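Local coordinates for flavohemoprotein (Vibrio cholerae O1 biovar El Tor, PDB 4EH1) that probably supplies electrons from NAD(P)H through FAD to a heme domain that converts nitric oxide to nitrate, this fragment being the reductase part, at residues Gln38-Glu43 / Arg66-Ser71; Arg52-Tyr57 / Lys100-Ala105. All blocks are in the same frame, centred on the assembly; numbering follows the deposited sequence.

Interaction 1 of 2, residues Gln38-Glu43 / Arg66-Ser71. With FAD (flavin-adenine dinucleotide), chain C.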
loop_
_atom_site.group_PDB
_atom_site.type_symbol
_atom_site.label_atom_id
_atom_site.label_comp_id
_atom_site.label_asym_id
_atom_site.label_seq_id
_atom_site.Cartn_x
_atom_site.Cartn_y
_atom_site.Cartn_z
ATOM N N GLN A 38 -2.846 12.224 19.233
ATOM C CA GLN A 38 -3.568 11.156 19.943
ATOM C C GLN A 38 -3.613 9.866 19.139
ATOM O O GLN A 38 -3.263 9.857 17.944
ATOM C CB GLN A 38 -4.968 11.583 20.359
ATOM C CG GLN A 38 -4.957 12.716 21.343
ATOM C CD GLN A 38 -6.326 13.010 21.873
ATOM O OE1 GLN A 38 -7.251 13.316 21.116
ATOM N NE2 GLN A 38 -6.474 12.917 23.181
ATOM N N TYR A 39 -4.016 8.778 19.792
ATOM C CA TYR A 39 -4.020 7.449 19.143
ATOM C C TYR A 39 -5.368 6.771 19.323
ATOM O O TYR A 39 -6.112 7.091 20.253
ATOM C CB TYR A 39 -2.915 6.527 19.725
ATOM C CG TYR A 39 -2.993 6.412 21.230
ATOM C CD1 TYR A 39 -2.258 7.252 22.044
ATOM C CD2 TYR A 39 -3.863 5.504 21.835
ATOM C CE1 TYR A 39 -2.372 7.185 23.441
ATOM C CE2 TYR A 39 -3.983 5.425 23.204
ATOM C CZ TYR A 39 -3.240 6.268 24.003
ATOM O OH TYR A 39 -3.354 6.169 25.364
ATOM N N ILE A 40 -5.673 5.834 18.434
ATOM C CA ILE A 40 -6.822 4.978 18.628
ATOM C C ILE A 40 -6.312 3.603 19.016
ATOM O O ILE A 40 -5.096 3.372 19.113
ATOM C CB ILE A 40 -7.773 4.921 17.374
ATOM C CG1 ILE A 40 -7.005 4.676 16.065
ATOM C CG2 ILE A 40 -8.504 6.230 17.200
ATOM C CD1 ILE A 40 -6.681 3.233 15.795
ATOM N N GLY A 41 -7.252 2.701 19.252
ATOM C CA GLY A 41 -6.943 1.321 19.554
ATOM C C GLY A 41 -7.430 0.411 18.441
ATOM O O GLY A 41 -8.528 0.603 17.898
ATOM N N ILE A 42 -6.621 -0.574 18.081
ATOM C CA ILE A 42 -7.048 -1.573 17.116
ATOM C C ILE A 42 -7.103 -2.939 17.803
ATOM O O ILE A 42 -6.191 -3.302 18.543
ATOM C CB ILE A 42 -6.080 -1.657 15.924
ATOM C CG1 ILE A 42 -6.079 -0.336 15.123
ATOM C CG2 ILE A 42 -6.445 -2.829 15.008
ATOM C CD1 ILE A 42 -7.365 -0.080 14.321
ATOM N N GLU A 43 -8.161 -3.702 17.548
ATOM C CA GLU A 43 -8.289 -5.025 18.133
ATOM C C GLU A 43 -8.573 -6.072 17.074
ATOM O O GLU A 43 -9.476 -5.922 16.247
ATOM C CB GLU A 43 -9.390 -5.037 19.190
ATOM C CG GLU A 43 -10.016 -6.377 19.447
ATOM C CD GLU A 43 -11.214 -6.252 20.393
ATOM O OE1 GLU A 43 -11.034 -5.699 21.501
ATOM O OE2 GLU A 43 -12.336 -6.680 20.021
ATOM N N ARG A 66 -14.575 12.154 9.396
ATOM C CA ARG A 66 -15.103 11.182 8.440
ATOM C C ARG A 66 -14.328 9.886 8.431
ATOM O O ARG A 66 -14.900 8.803 8.368
ATOM C CB ARG A 66 -15.138 11.784 7.027
ATOM C CG ARG A 66 -16.032 13.010 6.912
ATOM C CD ARG A 66 -17.493 12.598 6.858
ATOM N NE ARG A 66 -17.823 11.897 5.616
ATOM C CZ ARG A 66 -18.886 11.113 5.459
ATOM N NH1 ARG A 66 -19.724 10.920 6.474
ATOM N NH2 ARG A 66 -19.106 10.518 4.290
ATOM N N GLU A 67 -13.015 9.984 8.484
ATOM C CA GLU A 67 -12.208 8.770 8.464
ATOM C C GLU A 67 -10.925 8.932 9.252
ATOM O O GLU A 67 -10.498 10.047 9.540
ATOM C CB GLU A 67 -11.864 8.396 7.036
ATOM C CG GLU A 67 -10.976 9.410 6.402
ATOM C CD GLU A 67 -10.872 9.254 4.907
ATOM O OE1 GLU A 67 -11.815 8.701 4.302
ATOM O OE2 GLU A 67 -9.842 9.692 4.345
ATOM N N TYR A 68 -10.316 7.802 9.603
ATOM C CA TYR A 68 -9.064 7.806 10.326
ATOM C C TYR A 68 -7.961 7.198 9.458
ATOM O O TYR A 68 -8.193 6.248 8.713
ATOM C CB TYR A 68 -9.198 6.969 11.601
ATOM C CG TYR A 68 -10.105 7.528 12.689
ATOM C CD1 TYR A 68 -10.120 8.889 12.995
ATOM C CD2 TYR A 68 -10.920 6.684 13.421
ATOM C CE1 TYR A 68 -10.943 9.396 14.009
ATOM C CE2 TYR A 68 -11.759 7.171 14.424
ATOM C CZ TYR A 68 -11.753 8.520 14.729
ATOM O OH TYR A 68 -12.577 8.989 15.717
ATOM N N ARG A 69 -6.760 7.740 9.548
ATOM C CA ARG A 69 -5.600 7.035 9.019
ATOM C C ARG A 69 -4.631 6.681 10.168
ATOM O O ARG A 69 -4.298 7.527 11.019
ATOM C CB ARG A 69 -4.881 7.848 7.942
ATOM C CG ARG A 69 -3.655 7.125 7.338
ATOM C CD ARG A 69 -3.012 7.940 6.228
ATOM N NE ARG A 69 -2.090 8.924 6.773
ATOM C CZ ARG A 69 -1.358 9.742 6.023
ATOM N NH1 ARG A 69 -1.450 9.691 4.699
ATOM N NH2 ARG A 69 -0.525 10.601 6.593
ATOM N N ILE A 70 -4.203 5.424 10.190
ATOM C CA ILE A 70 -3.107 5.013 11.071
ATOM C C ILE A 70 -1.986 4.428 10.219
ATOM O O ILE A 70 -2.208 4.037 9.069
ATOM C CB ILE A 70 -3.537 3.939 12.062
ATOM C CG1 ILE A 70 -4.055 2.727 11.301
ATOM C CG2 ILE A 70 -4.594 4.484 13.100
ATOM C CD1 ILE A 70 -4.247 1.506 12.237
ATOM N N SER A 71 -0.791 4.349 10.793
ATOM C CA SER A 71 0.389 3.888 10.059
ATOM C C SER A 71 1.180 2.942 10.951
ATOM O O SER A 71 1.667 3.325 12.030
ATOM C CB SER A 71 1.269 5.068 9.648
ATOM O OG SER A 71 0.490 6.073 8.993
HETATM P PA FAD C . 3.892 -7.891 19.895
HETATM O O1A FAD C . 3.200 -7.250 20.973
HETATM O O2A FAD C . 3.547 -9.195 19.443
HETATM O O5B FAD C . 5.380 -7.973 20.303
HETATM C C5B FAD C . 5.966 -6.978 21.102
HETATM C C4B FAD C . 7.467 -7.132 21.262
HETATM O O4B FAD C . 7.787 -8.206 22.125
HETATM C C3B FAD C . 8.084 -7.436 19.931
HETATM O O3B FAD C . 9.349 -6.826 19.886
HETATM C C2B FAD C . 8.259 -8.917 19.951
HETATM O O2B FAD C . 9.374 -9.213 19.168
HETATM C C1B FAD C . 8.441 -9.225 21.408
HETATM N N9A FAD C . 7.816 -10.508 21.708
HETATM C C8A FAD C . 6.613 -10.902 21.350
HETATM N N7A FAD C . 6.365 -12.142 21.770
HETATM C C5A FAD C . 7.438 -12.556 22.405
HETATM C C6A FAD C . 7.829 -13.782 23.083
HETATM N N6A FAD C . 6.998 -14.829 23.170
HETATM N N1A FAD C . 9.046 -13.805 23.596
HETATM C C2A FAD C . 9.861 -12.778 23.517
HETATM N N3A FAD C . 9.575 -11.641 22.918
HETATM C C4A FAD C . 8.398 -11.477 22.348
HETATM N N1 FAD C . 2.893 1.354 16.470
HETATM C C2 FAD C . 2.798 1.735 15.198
HETATM O O2 FAD C . 3.161 0.969 14.343
HETATM N N3 FAD C . 2.310 2.902 14.817
HETATM C C4 FAD C . 1.874 3.784 15.664
HETATM O O4 FAD C . 1.437 4.825 15.250
HETATM C C4X FAD C . 1.957 3.451 17.091
HETATM N N5 FAD C . 1.556 4.287 18.020
HETATM C C5X FAD C . 1.649 3.974 19.298
HETATM C C6 FAD C . 1.221 4.878 20.216
HETATM C C7 FAD C . 1.306 4.592 21.544
HETATM C C7M FAD C . 0.846 5.577 22.550
HETATM C C8 FAD C . 1.837 3.311 21.983
HETATM C C8M FAD C . 1.900 3.033 23.436
HETATM C C9 FAD C . 2.265 2.393 21.065
HETATM C C9A FAD C . 2.195 2.687 19.729
HETATM N N10 FAD C . 2.625 1.777 18.777
HETATM C C10 FAD C . 2.515 2.149 17.447
HETATM C "C1'" FAD C . 3.135 0.471 19.175
HETATM C "C2'" FAD C . 2.067 -0.594 18.926
HETATM O "O2'" FAD C . 0.907 -0.418 19.709
HETATM C "C3'" FAD C . 2.469 -2.027 19.203
HETATM O "O3'" FAD C . 3.034 -2.165 20.478
HETATM C "C4'" FAD C . 3.332 -2.667 18.131
HETATM O "O4'" FAD C . 2.662 -2.564 16.898
HETATM C "C5'" FAD C . 3.703 -4.118 18.414
HETATM O "O5'" FAD C . 2.613 -4.987 18.501
HETATM P P FAD C . 2.612 -6.419 17.940
HETATM O O1P FAD C . 1.414 -7.030 18.416
HETATM O O2P FAD C . 2.832 -6.346 16.547
HETATM O O3P FAD C . 3.867 -7.018 18.613
#
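I40 and I42 reach from strand 39-43 into the interior of the FAD-binding domain, where I40 meets I70 and Y68 of strand 68-71 and I42 meets I70. The strands are not sheet neighbours: the axes of the short segments pass 8.9 Å apart at 78° to each other, close to a right angle, and no hydrogen bond joins the segments. Y39, just before I40, points away from the other strand and sends its ring toward the flavin, where its CD1 lies 3.6 Å from the methyl C7M of FAD. Next, I40 turns inward. CG1 stands between the backbone N and the carbonyl carbon (chi1 48°), and from there CD1 comes within 3.6 Å of I70 CG2, the two side chains crossing at about a right angle. The other branch of I40, CG2, sits obliquely to the Y68 ring, 4.4 Å from CE2; the phenol oxygen of that ring is hydrogen-bonded to the backbone O of L32. Two residues on, I42 again faces inward and meets I70 tip to tip, CG1 lying 3.9 Å from I70 CD1. I70 therefore divides its branches, CG2 going to I40 and CD1 to I42, while F21 and Y57 also touch it. Strand 68-71 then reaches the cofactor with its backbone: FAD N3 donates to S71 O over 2.9 Å, with an N-H...O angle of 162°. The domain is the antiparallel flavin-binding barrel of the ferredoxin reductase type, and this contact is part of its interior. Purely apolar packing between buried side chains thus joins two strands that both touch the isoalloxazine, Y39 at its dimethylbenzene end and S71 at its pyrimidine end.

Interaction 2 of 2, residues Arg52-Tyr57 / Lys100-Ala105; sequences REIRQY and KLYAPA. With FAD (flavin-adenine dinucleotide), chain C; SO4 (sulfate ion), chain E.
This is a small surface contact over the outside of the FAD-binding barrel, where R52 and I54 lean toward Y102 across the intervening strand 39-44. No hydrogen bond runs between the two segments. The extended R52 chain, poorly ordered and so only roughly placed, crosses Y102 at about a right angle, its guanidinium plane 43° from the ring and NH1 lying 3.6 Å from the phenol oxygen OH. Both groups find their polar partners beyond the pair: E43 takes a salt bridge from R52 and a hydrogen bond from Y102, and the backbone O of R1 accepts from R52 NH1. In one of its two conformers I54 brings CD1 within 4.1 Å of Y102 OH, a doubtful touch. Strand 53-58 carries the R-x-Y-S signature of ferredoxin-reductase-type flavoproteins (R55 to S58), and its R55 and Y57 turn to the cofactor. R55, bent at its second torsion (chi2 -62°), brings NE to FAD O1P at 2.8 Å, the phosphate oxygen lying at the guanidinium edge. Behind it, R55 NH1 donates to I54 O at 2.9 Å, and R55 NH2 forms a salt bridge to E53 OE2 at 3.1 Å, approaching from above the carboxylate plane; together these fix the rotation of the guanidinium and probably temper its charge. Q56 uses its backbone, O accepting from the ribityl hydroxyl O2' of FAD over 2.6 Å. Y57 OH and FAD O4' share a hydrogen bond of 3.0 Å, while the edge of the same ring meets the flavin at C2. On the other strand, a sulfate probably from the crystallisation liquor receives weak hydrogen bonds from A103 N and lies beside the Y102 ring.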
loop_
_atom_site.group_PDB
_atom_site.type_symbol
_atom_site.label_atom_id
_atom_site.label_comp_id
_atom_site.label_asym_id
_atom_site.label_seq_id
_atom_site.Cartn_x
_atom_site.Cartn_y
_atom_site.Cartn_z
ATOM N N ARG A 52 -8.255 -12.316 21.419
ATOM C CA ARG A 52 -8.115 -11.007 20.808
ATOM C C ARG A 52 -6.896 -10.266 21.379
ATOM O O ARG A 52 -6.467 -10.503 22.514
ATOM C CB ARG A 52 -9.381 -10.182 21.024
ATOM C CG ARG A 52 -9.722 -10.019 22.472
ATOM C CD ARG A 52 -10.705 -8.885 22.695
ATOM N NE ARG A 52 -11.243 -8.911 24.056
ATOM C CZ ARG A 52 -12.112 -8.029 24.538
ATOM N NH1 ARG A 52 -12.546 -7.038 23.771
ATOM N NH2 ARG A 52 -12.547 -8.139 25.789
ATOM N N GLU A 53 -6.352 -9.369 20.579
ATOM C CA GLU A 53 -5.227 -8.555 20.987
ATOM C C GLU A 53 -5.541 -7.098 20.644
ATOM O O GLU A 53 -6.085 -6.802 19.579
ATOM C CB GLU A 53 -3.977 -8.974 20.226
ATOM C CG GLU A 53 -3.549 -10.430 20.425
ATOM C CD GLU A 53 -2.895 -10.685 21.781
ATOM O OE1 GLU A 53 -2.906 -11.857 22.228
ATOM O OE2 GLU A 53 -2.372 -9.731 22.409
ATOM N N ILE A 54 -5.179 -6.199 21.548
ATOM C CA ILE A 54 -5.433 -4.781 21.385
ATOM C C ILE A 54 -4.120 -3.997 21.435
ATOM O O ILE A 54 -3.283 -4.233 22.314
ATOM C CB ILE A 54 -6.407 -4.275 22.489
ATOM C CG1 ILE A 54 -7.732 -5.046 22.416
ATOM C CG2 ILE A 54 -6.653 -2.792 22.316
ATOM C CD1 ILE A 54 -8.601 -5.019 23.691
ATOM N N ARG A 55 -3.952 -3.080 20.484
ATOM C CA ARG A 55 -2.783 -2.221 20.381
ATOM C C ARG A 55 -3.183 -0.773 20.085
ATOM O O ARG A 55 -4.148 -0.501 19.333
ATOM C CB ARG A 55 -1.892 -2.668 19.213
ATOM C CG ARG A 55 -1.391 -4.133 19.329
ATOM C CD ARG A 55 -0.512 -4.425 20.569
ATOM N NE ARG A 55 -0.020 -5.810 20.551
ATOM C CZ ARG A 55 -0.511 -6.786 21.308
ATOM N NH1 ARG A 55 -1.497 -6.530 22.163
ATOM N NH2 ARG A 55 -0.015 -8.018 21.216
ATOM N N GLN A 56 -2.408 0.149 20.646
ATOM C CA GLN A 56 -2.512 1.563 20.318
ATOM C C GLN A 56 -1.871 1.855 18.972
ATOM O O GLN A 56 -0.747 1.389 18.699
ATOM C CB GLN A 56 -1.810 2.407 21.408
ATOM C CG GLN A 56 -2.281 2.132 22.817
ATOM C CD GLN A 56 -1.373 1.161 23.559
ATOM O OE1 GLN A 56 -1.017 0.096 23.047
ATOM N NE2 GLN A 56 -0.980 1.536 24.753
ATOM N N TYR A 57 -2.579 2.602 18.115
ATOM C CA TYR A 57 -1.951 3.164 16.904
ATOM C C TYR A 57 -2.309 4.645 16.750
ATOM O O TYR A 57 -3.472 5.025 16.908
ATOM C CB TYR A 57 -2.305 2.382 15.633
ATOM C CG TYR A 57 -1.741 1.010 15.655
ATOM C CD1 TYR A 57 -0.360 0.807 15.548
ATOM C CD2 TYR A 57 -2.563 -0.090 15.866
ATOM C CE1 TYR A 57 0.195 -0.477 15.624
ATOM C CE2 TYR A 57 -2.032 -1.358 15.962
ATOM C CZ TYR A 57 -0.647 -1.553 15.834
ATOM O OH TYR A 57 -0.123 -2.820 15.916
ATOM N N LYS A 100 -11.881 -3.943 14.644
ATOM C CA LYS A 100 -12.576 -3.277 15.727
ATOM C C LYS A 100 -11.674 -2.176 16.246
ATOM O O LYS A 100 -10.479 -2.399 16.488
ATOM C CB LYS A 100 -12.874 -4.271 16.826
ATOM C CG LYS A 100 -13.544 -5.533 16.323
ATOM C CD LYS A 100 -14.947 -5.258 15.805
ATOM C CE LYS A 100 -15.349 -6.275 14.753
ATOM N NZ LYS A 100 -16.774 -6.110 14.338
ATOM N N LEU A 101 -12.253 -0.998 16.427
ATOM C CA LEU A 101 -11.492 0.211 16.689
ATOM C C LEU A 101 -11.998 0.966 17.920
ATOM O O LEU A 101 -13.197 1.196 18.061
ATOM C CB LEU A 101 -11.583 1.142 15.478
ATOM C CG LEU A 101 -10.750 2.419 15.555
ATOM C CD1 LEU A 101 -10.225 2.787 14.184
ATOM C CD2 LEU A 101 -11.588 3.585 16.137
ATOM N N TYR A 102 -11.066 1.404 18.764
ATOM C CA TYR A 102 -11.406 2.113 19.987
ATOM C C TYR A 102 -11.088 3.565 19.793
ATOM O O TYR A 102 -10.179 3.894 19.064
ATOM C CB TYR A 102 -10.613 1.570 21.165
ATOM C CG TYR A 102 -11.072 0.210 21.552
ATOM C CD1 TYR A 102 -10.599 -0.919 20.883
ATOM C CD2 TYR A 102 -11.998 0.036 22.574
ATOM C CE1 TYR A 102 -11.031 -2.204 21.238
ATOM C CE2 TYR A 102 -12.426 -1.244 22.944
ATOM C CZ TYR A 102 -11.938 -2.357 22.263
ATOM O OH TYR A 102 -12.350 -3.622 22.620
ATOM N N ALA A 103 -11.839 4.405 20.489
ATOM C CA ALA A 103 -11.910 5.843 20.272
ATOM C C ALA A 103 -10.619 6.533 20.628
ATOM O O ALA A 103 -9.863 6.037 21.439
ATOM C CB ALA A 103 -13.042 6.405 21.141
ATOM N N PRO A 104 -10.381 7.718 20.061
ATOM C CA PRO A 104 -9.123 8.425 20.320
ATOM C C PRO A 104 -8.868 8.760 21.787
ATOM O O PRO A 104 -9.786 9.114 22.510
ATOM C CB PRO A 104 -9.270 9.716 19.490
ATOM C CG PRO A 104 -10.201 9.329 18.366
ATOM C CD PRO A 104 -11.200 8.406 19.043
ATOM N N ALA A 105 -7.604 8.669 22.199
ATOM C CA ALA A 105 -7.181 8.956 23.573
ATOM C C ALA A 105 -5.718 9.407 23.565
ATOM O O ALA A 105 -5.064 9.420 22.514
ATOM C CB ALA A 105 -7.352 7.697 24.474
HETATM P PA FAD C . 3.892 -7.891 19.895
HETATM O O1A FAD C . 3.200 -7.250 20.973
HETATM O O2A FAD C . 3.547 -9.195 19.443
HETATM O O5B FAD C . 5.380 -7.973 20.303
HETATM C C5B FAD C . 5.966 -6.978 21.102
HETATM C C4B FAD C . 7.467 -7.132 21.262
HETATM O O4B FAD C . 7.787 -8.206 22.125
HETATM C C3B FAD C . 8.084 -7.436 19.931
HETATM O O3B FAD C . 9.349 -6.826 19.886
HETATM C C2B FAD C . 8.259 -8.917 19.951
HETATM O O2B FAD C . 9.374 -9.213 19.168
HETATM C C1B FAD C . 8.441 -9.225 21.408
HETATM N N9A FAD C . 7.816 -10.508 21.708
HETATM C C8A FAD C . 6.613 -10.902 21.350
HETATM N N7A FAD C . 6.365 -12.142 21.770
HETATM C C5A FAD C . 7.438 -12.556 22.405
HETATM C C6A FAD C . 7.829 -13.782 23.083
HETATM N N6A FAD C . 6.998 -14.829 23.170
HETATM N N1A FAD C . 9.046 -13.805 23.596
HETATM C C2A FAD C . 9.861 -12.778 23.517
HETATM N N3A FAD C . 9.575 -11.641 22.918
HETATM C C4A FAD C . 8.398 -11.477 22.348
HETATM N N1 FAD C . 2.893 1.354 16.470
HETATM C C2 FAD C . 2.798 1.735 15.198
HETATM O O2 FAD C . 3.161 0.969 14.343
HETATM N N3 FAD C . 2.310 2.902 14.817
HETATM C C4 FAD C . 1.874 3.784 15.664
HETATM O O4 FAD C . 1.437 4.825 15.250
HETATM C C4X FAD C . 1.957 3.451 17.091
HETATM N N5 FAD C . 1.556 4.287 18.020
HETATM C C5X FAD C . 1.649 3.974 19.298
HETATM C C6 FAD C . 1.221 4.878 20.216
HETATM C C7 FAD C . 1.306 4.592 21.544
HETATM C C7M FAD C . 0.846 5.577 22.550
HETATM C C8 FAD C . 1.837 3.311 21.983
HETATM C C8M FAD C . 1.900 3.033 23.436
HETATM C C9 FAD C . 2.265 2.393 21.065
HETATM C C9A FAD C . 2.195 2.687 19.729
HETATM N N10 FAD C . 2.625 1.777 18.777
HETATM C C10 FAD C . 2.515 2.149 17.447
HETATM C "C1'" FAD C . 3.135 0.471 19.175
HETATM C "C2'" FAD C . 2.067 -0.594 18.926
HETATM O "O2'" FAD C . 0.907 -0.418 19.709
HETATM C "C3'" FAD C . 2.469 -2.027 19.203
HETATM O "O3'" FAD C . 3.034 -2.165 20.478
HETATM C "C4'" FAD C . 3.332 -2.667 18.131
HETATM O "O4'" FAD C . 2.662 -2.564 16.898
HETATM C "C5'" FAD C . 3.703 -4.118 18.414
HETATM O "O5'" FAD C . 2.613 -4.987 18.501
HETATM P P FAD C . 2.612 -6.419 17.940
HETATM O O1P FAD C . 1.414 -7.030 18.416
HETATM O O2P FAD C . 2.832 -6.346 16.547
HETATM O O3P FAD C . 3.867 -7.018 18.613
HETATM S S SO4 E . -14.778 2.869 22.512
HETATM O O1 SO4 E . -15.053 1.675 23.317
HETATM O O2 SO4 E . -16.009 3.592 22.267
HETATM O O3 SO4 E . -13.824 3.745 23.187
HETATM O O4 SO4 E . -14.263 2.514 21.198
#

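How the interactions relate
The two contacts lie about 8 Å apart, centre to centre, within the FAD-binding domain, and their segments alternate along the chain: 38-43, 52-57, 66-71, 100-105. Strand 39-44 ties them together, being flanked in the antiparallel sheet by 53-58 and 98-105, the two strands that interaction 2 bridges. Its inward residues build interaction 1, while E43, at the end of segment 38-43, is a point of direct touch with interaction 2. A backbone pair, I42 N to R55 O at 2.8 Å, is a probable hydrogen bond. Interior packing and outer surface thus belong to one sheet, whose strands supply part of the FAD site, from flavin ring to diphosphate.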